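Local coordinates for alcohol dehydrogenase (Thermus thermophilus, PDB 2EIH), which probably acts as a zinc-containing, nicotinamide-dependent oxidoreductase of the medium-chain alcohol dehydrogenase family, at residues V86-L91 against S295-I300; G102-N105 against R109-I112. All coordinates share one frame; numbering follows the deposited sequence.

Contact 1. Residues V86-L91 against S295-I300; sequences VINPGL and SRLFPI
Leu-297 overlaps the carboxamide end of Asn-88, and this pair accounts for most of the buried area between residues 86-91 and 295-300. The setting is a medium-chain dehydrogenase fold: helix 297-306, reached after strand 285-288 at the edge of the six-stranded parallel Rossmann sheet, packs against strand 84-91 of the GroES-like catalytic part, whose sheet the chain rejoins at 313-318. The two side chains approach from opposite directions. Both CB and CD1 of Leu-297 come within 3.3 Å of Asn-88 ND2, so the amide nitrogen rests against the base and one branch of the leucine. A chi1 of -151° swings CG away from the backbone N of Asn-88 and carries the carboxamide across to the helix. There ND2 also donates a hydrogen bond to the carbonyl of Lys-294, just before the helical segment, so the buried ND2 has an acceptor although its surroundings across the contact are mainly hydrocarbon. With an alanine here the carboxamide is gone, and the Lys-294 carbonyl would probably be left without this donor while a gap opened beside CB and CD1 of Leu-297. Leu-297 itself sits away from the usual staggered values (chi1 -142°, chi2 -141°), and Ala-133 of strand 132-134, a neighbour of strand 84-91, packs against it as well as against Val-86. Phe-298 packs on Arg-95 and Pro-299 on Glu-97 of a second subunit. The apolar margin of the contact is looser: CG2 of Val-86 stands 4.3 Å from CD1 of Leu-297.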
ATOM      1  N   VAL A  86      -1.067  21.162  23.755  1.00 23.29           N
ATOM      2  CA  VAL A  86      -1.332  19.823  24.267  1.00 22.40           C
ATOM      3  C   VAL A  86       0.001  19.120  24.031  1.00 22.46           C
ATOM      4  O   VAL A  86       0.800  19.545  23.198  1.00 22.35           O
ATOM      5  CB  VAL A  86      -2.446  19.092  23.486  1.00 20.91           C
ATOM      6  CG1 VAL A  86      -3.725  19.891  23.558  1.00 20.48           C
ATOM      7  CG2 VAL A  86      -2.029  18.900  22.043  1.00 24.23           C
ATOM      8  N   ILE A  87       0.228  18.041  24.764  1.00 22.63           N
ATOM      9  CA  ILE A  87       1.460  17.273  24.692  1.00 19.81           C
ATOM     10  C   ILE A  87       1.315  16.053  23.795  1.00 21.37           C
ATOM     11  O   ILE A  87       0.279  15.405  23.794  1.00 21.60           O
ATOM     12  CB  ILE A  87       1.846  16.829  26.113  1.00 18.89           C
ATOM     13  CG1 ILE A  87       2.268  18.057  26.935  1.00 15.83           C
ATOM     14  CG2 ILE A  87       2.881  15.725  26.057  1.00 15.74           C
ATOM     15  CD1 ILE A  87       2.346  17.797  28.409  1.00 16.02           C
ATOM     16  N   ASN A  88       2.358  15.769  23.020  1.00 22.28           N
ATOM     17  CA  ASN A  88       2.432  14.607  22.116  1.00 23.82           C
ATOM     18  C   ASN A  88       3.309  13.696  22.984  1.00 23.73           C
ATOM     19  O   ASN A  88       4.524  13.859  23.015  1.00 24.87           O
ATOM     20  CB  ASN A  88       3.185  14.997  20.841  1.00 23.95           C
ATOM     21  CG  ASN A  88       2.749  14.200  19.628  1.00 21.92           C
ATOM     22  OD1 ASN A  88       2.694  12.970  19.661  1.00 23.27           O
ATOM     23  ND2 ASN A  88       2.469  14.897  18.537  1.00 22.97           N
ATOM     24  N   PRO A  89       2.707  12.723  23.683  1.00 24.48           N
ATOM     25  CA  PRO A  89       3.405  11.795  24.580  1.00 25.85           C
ATOM     26  C   PRO A  89       4.527  10.912  24.040  1.00 29.19           C
ATOM     27  O   PRO A  89       5.212  10.240  24.819  1.00 30.63           O
ATOM     28  CB  PRO A  89       2.262  10.994  25.187  1.00 23.95           C
ATOM     29  CG  PRO A  89       1.301  10.909  24.060  1.00 25.33           C
ATOM     30  CD  PRO A  89       1.330  12.274  23.425  1.00 22.93           C
ATOM     31  N   GLY A  90       4.753  10.930  22.728  1.00 31.72           N
ATOM     32  CA  GLY A  90       5.799  10.094  22.153  1.00 34.14           C
ATOM     33  C   GLY A  90       7.205  10.668  22.169  1.00 35.23           C
ATOM     34  O   GLY A  90       7.486  11.661  21.498  1.00 36.79           O
ATOM     35  N   LEU A  91       8.092  10.035  22.930  1.00 35.96           N
ATOM     36  CA  LEU A  91       9.487  10.474  23.012  1.00 38.71           C
ATOM     37  C   LEU A  91      10.439   9.495  22.323  1.00 39.70           C
ATOM     38  O   LEU A  91      10.453   8.299  22.620  1.00 40.13           O
ATOM     39  CB  LEU A  91       9.914  10.646  24.467  1.00 39.03           C
ATOM     40  CG  LEU A  91       9.357  11.866  25.198  1.00 40.63           C
ATOM     41  CD1 LEU A  91       7.839  11.807  25.201  1.00 42.73           C
ATOM     42  CD2 LEU A  91       9.890  11.885  26.621  1.00 41.66           C
ATOM     43  N   SER A 295       3.361  12.247  14.027  1.00 30.61           N
ATOM     44  CA  SER A 295       2.774  13.012  12.932  1.00 31.08           C
ATOM     45  C   SER A 295       1.256  12.904  12.893  1.00 31.04           C
ATOM     46  O   SER A 295       0.579  13.816  12.432  1.00 32.41           O
ATOM     47  CB  SER A 295       3.359  12.538  11.595  1.00 30.74           C
ATOM     48  OG  SER A 295       3.100  11.149  11.389  1.00 27.89           O
ATOM     49  N   ARG A 296       0.732  11.791  13.388  1.00 30.61           N
ATOM     50  CA  ARG A 296      -0.704  11.559  13.400  1.00 32.19           C
ATOM     51  C   ARG A 296      -1.488  12.521  14.296  1.00 31.73           C
ATOM     52  O   ARG A 296      -2.693  12.672  14.120  1.00 32.59           O
ATOM     53  CB  ARG A 296      -0.994  10.128  13.846  1.00 34.19           C
ATOM     54  CG  ARG A 296      -0.274   9.072  13.029  1.00 36.08           C
ATOM     55  CD  ARG A 296      -0.859   8.996  11.630  1.00 36.19           C
ATOM     56  NE  ARG A 296      -0.289   7.885  10.872  1.00 37.02           N
ATOM     57  CZ  ARG A 296       0.814   7.964  10.139  1.00 35.53           C
ATOM     58  NH1 ARG A 296       1.246   6.893   9.494  1.00 34.49           N
ATOM     59  NH2 ARG A 296       1.465   9.117  10.037  1.00 33.99           N
ATOM     60  N   LEU A 297      -0.817  13.169  15.247  1.00 29.56           N
ATOM     61  CA  LEU A 297      -1.494  14.088  16.160  1.00 28.36           C
ATOM     62  C   LEU A 297      -1.995  15.345  15.460  1.00 28.50           C
ATOM     63  O   LEU A 297      -2.892  16.025  15.954  1.00 27.82           O
ATOM     64  CB  LEU A 297      -0.563  14.492  17.319  1.00 28.20           C
ATOM     65  CG  LEU A 297      -1.146  14.664  18.745  1.00 29.31           C
ATOM     66  CD1 LEU A 297      -0.505  15.845  19.446  1.00 25.35           C
ATOM     67  CD2 LEU A 297      -2.656  14.840  18.696  1.00 26.37           C
ATOM     68  N   PHE A 298      -1.402  15.670  14.317  1.00 29.73           N
ATOM     69  CA  PHE A 298      -1.798  16.866  13.563  1.00 30.64           C
ATOM     70  C   PHE A 298      -3.176  16.715  12.918  1.00 28.89           C
ATOM     71  O   PHE A 298      -4.053  17.560  13.109  1.00 28.71           O
ATOM     72  CB  PHE A 298      -0.731  17.201  12.520  1.00 33.10           C
ATOM     73  CG  PHE A 298       0.604  17.526  13.128  1.00 37.76           C
ATOM     74  CD1 PHE A 298       1.456  16.506  13.559  1.00 39.36           C
ATOM     75  CD2 PHE A 298       0.991  18.852  13.321  1.00 39.61           C
ATOM     76  CE1 PHE A 298       2.679  16.799  14.179  1.00 40.68           C
ATOM     77  CE2 PHE A 298       2.209  19.155  13.938  1.00 42.02           C
ATOM     78  CZ  PHE A 298       3.058  18.120  14.369  1.00 40.28           C
ATOM     79  N   PRO A 299      -3.388  15.647  12.133  1.00 27.85           N
ATOM     80  CA  PRO A 299      -4.723  15.519  11.541  1.00 27.19           C
ATOM     81  C   PRO A 299      -5.798  15.375  12.635  1.00 26.96           C
ATOM     82  O   PRO A 299      -6.887  15.934  12.525  1.00 28.12           O
ATOM     83  CB  PRO A 299      -4.603  14.262  10.675  1.00 26.62           C
ATOM     84  CG  PRO A 299      -3.555  13.466  11.360  1.00 25.17           C
ATOM     85  CD  PRO A 299      -2.528  14.526  11.718  1.00 27.17           C
ATOM     86  N   ILE A 300      -5.483  14.630  13.690  1.00 25.11           N
ATOM     87  CA  ILE A 300      -6.425  14.423  14.786  1.00 21.23           C
ATOM     88  C   ILE A 300      -6.944  15.743  15.354  1.00 20.99           C
ATOM     89  O   ILE A 300      -8.147  15.974  15.365  1.00 21.09           O
ATOM     90  CB  ILE A 300      -5.779  13.580  15.905  1.00 18.33           C
ATOM     91  CG1 ILE A 300      -5.584  12.149  15.413  1.00 16.55           C
ATOM     92  CG2 ILE A 300      -6.644  13.591  17.154  1.00 19.47           C
ATOM     93  CD1 ILE A 300      -4.823  11.231  16.401  1.00 12.42           C
TER

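Contact 2. Residues G102-N105 against R109-I112; sequences GEDN and RYQI
Tyr-110 lays one face of its ring over the backbone of Asn-105. CA of Asn-105 is 3.3 Å from the centroid of the Tyr-110 ring and 8° off the ring normal, a geometry that defines a CH-pi contact almost exactly over the centre. CB of Asn-105 continues the overlap toward the phenol end, 3.6 Å from Tyr-110 CZ. The carbonyl O of Asp-104 comes in obliquely, 3.1 Å from CD2 of Tyr-110. With CG anti to the backbone N (chi1 -173°), the tyrosine reaches back across the turn and sets its hydroxyl near the Asp-104 carboxylate, whose plane is turned 87° from the ring. No direct bond joins them; a water does. It donates to OD2 of Asp-104 at 2.6 Å and accepts from OH of Tyr-110 at 3.0 Å, which fixes the direction of the phenol proton.

The next shell holds Asp-104 and Asn-105 in place. OD2 of Asp-104 forms a salt bridge with Lys-294, so the water is a second partner of a charged oxygen, and ND2 of Asn-105 bonds to the carbonyl of Thr-290. Upstream, Gly-102 ends helix 97-100 in a Schellman motif with positive phi, and its carbonyl receives the hydroxyl of Ser-293. Glu-103 then centres an inverse gamma turn that leads the chain into Asp-104. The side chain of Asp-104 lies about 6 Å from the zinc ion, and that of Tyr-110 about 4 Å from the side chain of Cys-107. Cys-93, Cys-96, Cys-99 and Cys-107 ligate this metal, the four-cysteine structural zinc lobe known from medium-chain alcohol dehydrogenases.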
ATOM      1  N   GLY A 102       9.520   8.225  10.477  1.00 42.16           N
ATOM      2  CA  GLY A 102       8.262   8.631  11.080  1.00 43.04           C
ATOM      3  C   GLY A 102       7.778   7.667  12.148  1.00 42.58           C
ATOM      4  O   GLY A 102       6.970   8.030  13.001  1.00 44.02           O
ATOM      5  N   GLU A 103       8.279   6.439  12.097  1.00 41.01           N
ATOM      6  CA  GLU A 103       7.898   5.403  13.045  1.00 40.65           C
ATOM      7  C   GLU A 103       8.607   5.571  14.389  1.00 40.43           C
ATOM      8  O   GLU A 103       9.238   4.639  14.893  1.00 39.73           O
ATOM      9  CB  GLU A 103       8.222   4.028  12.455  1.00 42.23           C
ATOM     10  CG  GLU A 103       7.426   3.666  11.207  1.00 44.77           C
ATOM     11  CD  GLU A 103       8.187   2.728  10.290  1.00 47.55           C
ATOM     12  OE1 GLU A 103       7.626   2.330   9.243  1.00 48.06           O
ATOM     13  OE2 GLU A 103       9.353   2.398  10.609  1.00 49.42           O
ATOM     14  N   ASP A 104       8.491   6.755  14.979  1.00 40.08           N
ATOM     15  CA  ASP A 104       9.140   7.033  16.255  1.00 39.15           C
ATOM     16  C   ASP A 104       8.694   6.074  17.362  1.00 39.49           C
ATOM     17  O   ASP A 104       9.498   5.687  18.218  1.00 37.62           O
ATOM     18  CB  ASP A 104       8.879   8.490  16.665  1.00 39.14           C
ATOM     19  CG  ASP A 104       7.398   8.799  16.841  1.00 37.20           C
ATOM     20  OD1 ASP A 104       6.627   8.609  15.883  1.00 37.86           O
ATOM     21  OD2 ASP A 104       7.017   9.230  17.943  1.00 35.88           O
ATOM     22  N   ASN A 105       7.422   5.678  17.333  1.00 40.27           N
ATOM     23  CA  ASN A 105       6.871   4.757  18.334  1.00 40.70           C
ATOM     24  C   ASN A 105       7.494   3.365  18.221  1.00 42.05           C
ATOM     25  O   ASN A 105       7.177   2.458  18.995  1.00 42.91           O
ATOM     26  CB  ASN A 105       5.332   4.677  18.216  1.00 38.97           C
ATOM     27  CG  ASN A 105       4.862   4.106  16.886  1.00 37.46           C
ATOM     28  OD1 ASN A 105       5.318   4.519  15.822  1.00 34.66           O
ATOM     29  ND2 ASN A 105       3.929   3.162  16.944  1.00 37.46           N
ATOM     30  N   ARG A 109      14.769   3.425  21.437  1.00 42.95           N
ATOM     31  CA  ARG A 109      14.838   4.254  22.651  1.00 42.90           C
ATOM     32  C   ARG A 109      13.508   4.961  22.941  1.00 41.47           C
ATOM     33  O   ARG A 109      13.447   5.883  23.756  1.00 40.37           O
ATOM     34  CB  ARG A 109      15.942   5.313  22.510  1.00 45.62           C
ATOM     35  CG  ARG A 109      17.368   4.762  22.481  1.00 50.14           C
ATOM     36  CD  ARG A 109      17.790   4.253  23.862  1.00 54.26           C
ATOM     37  NE  ARG A 109      19.074   3.546  23.861  1.00 59.39           N
ATOM     38  CZ  ARG A 109      19.259   2.309  23.395  1.00 60.55           C
ATOM     39  NH1 ARG A 109      20.465   1.754  23.435  1.00 61.28           N
ATOM     40  NH2 ARG A 109      18.237   1.622  22.893  1.00 59.33           N
ATOM     41  N   TYR A 110      12.452   4.521  22.264  1.00 39.52           N
ATOM     42  CA  TYR A 110      11.131   5.101  22.420  1.00 37.24           C
ATOM     43  C   TYR A 110      10.671   5.123  23.860  1.00 38.36           C
ATOM     44  O   TYR A 110      10.824   4.143  24.588  1.00 38.11           O
ATOM     45  CB  TYR A 110      10.115   4.328  21.590  1.00 35.69           C
ATOM     46  CG  TYR A 110       8.748   4.964  21.564  1.00 34.69           C
ATOM     47  CD1 TYR A 110       7.622   4.247  21.960  1.00 34.73           C
ATOM     48  CD2 TYR A 110       8.578   6.269  21.108  1.00 32.31           C
ATOM     49  CE1 TYR A 110       6.354   4.806  21.900  1.00 34.72           C
ATOM     50  CE2 TYR A 110       7.321   6.847  21.038  1.00 33.76           C
ATOM     51  CZ  TYR A 110       6.204   6.108  21.432  1.00 35.74           C
ATOM     52  OH  TYR A 110       4.942   6.656  21.325  1.00 35.37           O
ATOM     53  N   GLN A 111      10.094   6.248  24.261  1.00 38.57           N
ATOM     54  CA  GLN A 111       9.602   6.402  25.617  1.00 39.65           C
ATOM     55  C   GLN A 111       8.375   7.287  25.690  1.00 39.72           C
ATOM     56  O   GLN A 111       8.298   8.345  25.055  1.00 38.82           O
ATOM     57  CB  GLN A 111      10.683   6.997  26.492  1.00 42.05           C
ATOM     58  CG  GLN A 111      11.507   5.975  27.193  1.00 48.13           C
ATOM     59  CD  GLN A 111      12.550   6.623  28.067  1.00 52.16           C
ATOM     60  OE1 GLN A 111      12.282   7.645  28.714  1.00 53.55           O
ATOM     61  NE2 GLN A 111      13.746   6.034  28.108  1.00 53.59           N
ATOM     62  N   ILE A 112       7.409   6.849  26.478  1.00 38.89           N
ATOM     63  CA  ILE A 112       6.197   7.623  26.642  1.00 38.75           C
ATOM     64  C   ILE A 112       6.388   8.505  27.866  1.00 38.55           C
ATOM     65  O   ILE A 112       6.826   8.029  28.914  1.00 39.90           O
ATOM     66  CB  ILE A 112       4.982   6.709  26.853  1.00 38.30           C
ATOM     67  CG1 ILE A 112       4.991   5.587  25.803  1.00 37.89           C
ATOM     68  CG2 ILE A 112       3.707   7.519  26.740  1.00 37.44           C
ATOM     69  CD1 ILE A 112       3.847   4.607  25.933  1.00 36.48           C
TER
HETATM   70  O   HOH W   1       4.694   8.652  19.040  1.00 29.98           O

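How the contacts relate
Contact 1 lies about 11 Å from the centre of the chain and contact 2 about 15 Å. They share one sheet: strands 84-91 and 111-112 are antiparallel neighbours, joined by a probable hydrogen bond from Gln-111 N to Leu-91 O (2.7 Å). Both are buried, contact 1 wholly so, while in contact 2 Asp-104 and Asn-105 are buried and Tyr-110 is partly exposed. Contact 1 sets a helix against a strand of the GroES-like sheet more than 200 residues away, mostly hydrocarbon against an amide; contact 2 is a local turn in the zinc lobe, built on a ring face, a water and a carboxylate. Lys-294 ties them, its carbonyl serving Asn-88 and its ammonium both Gly-90 O and Asp-104.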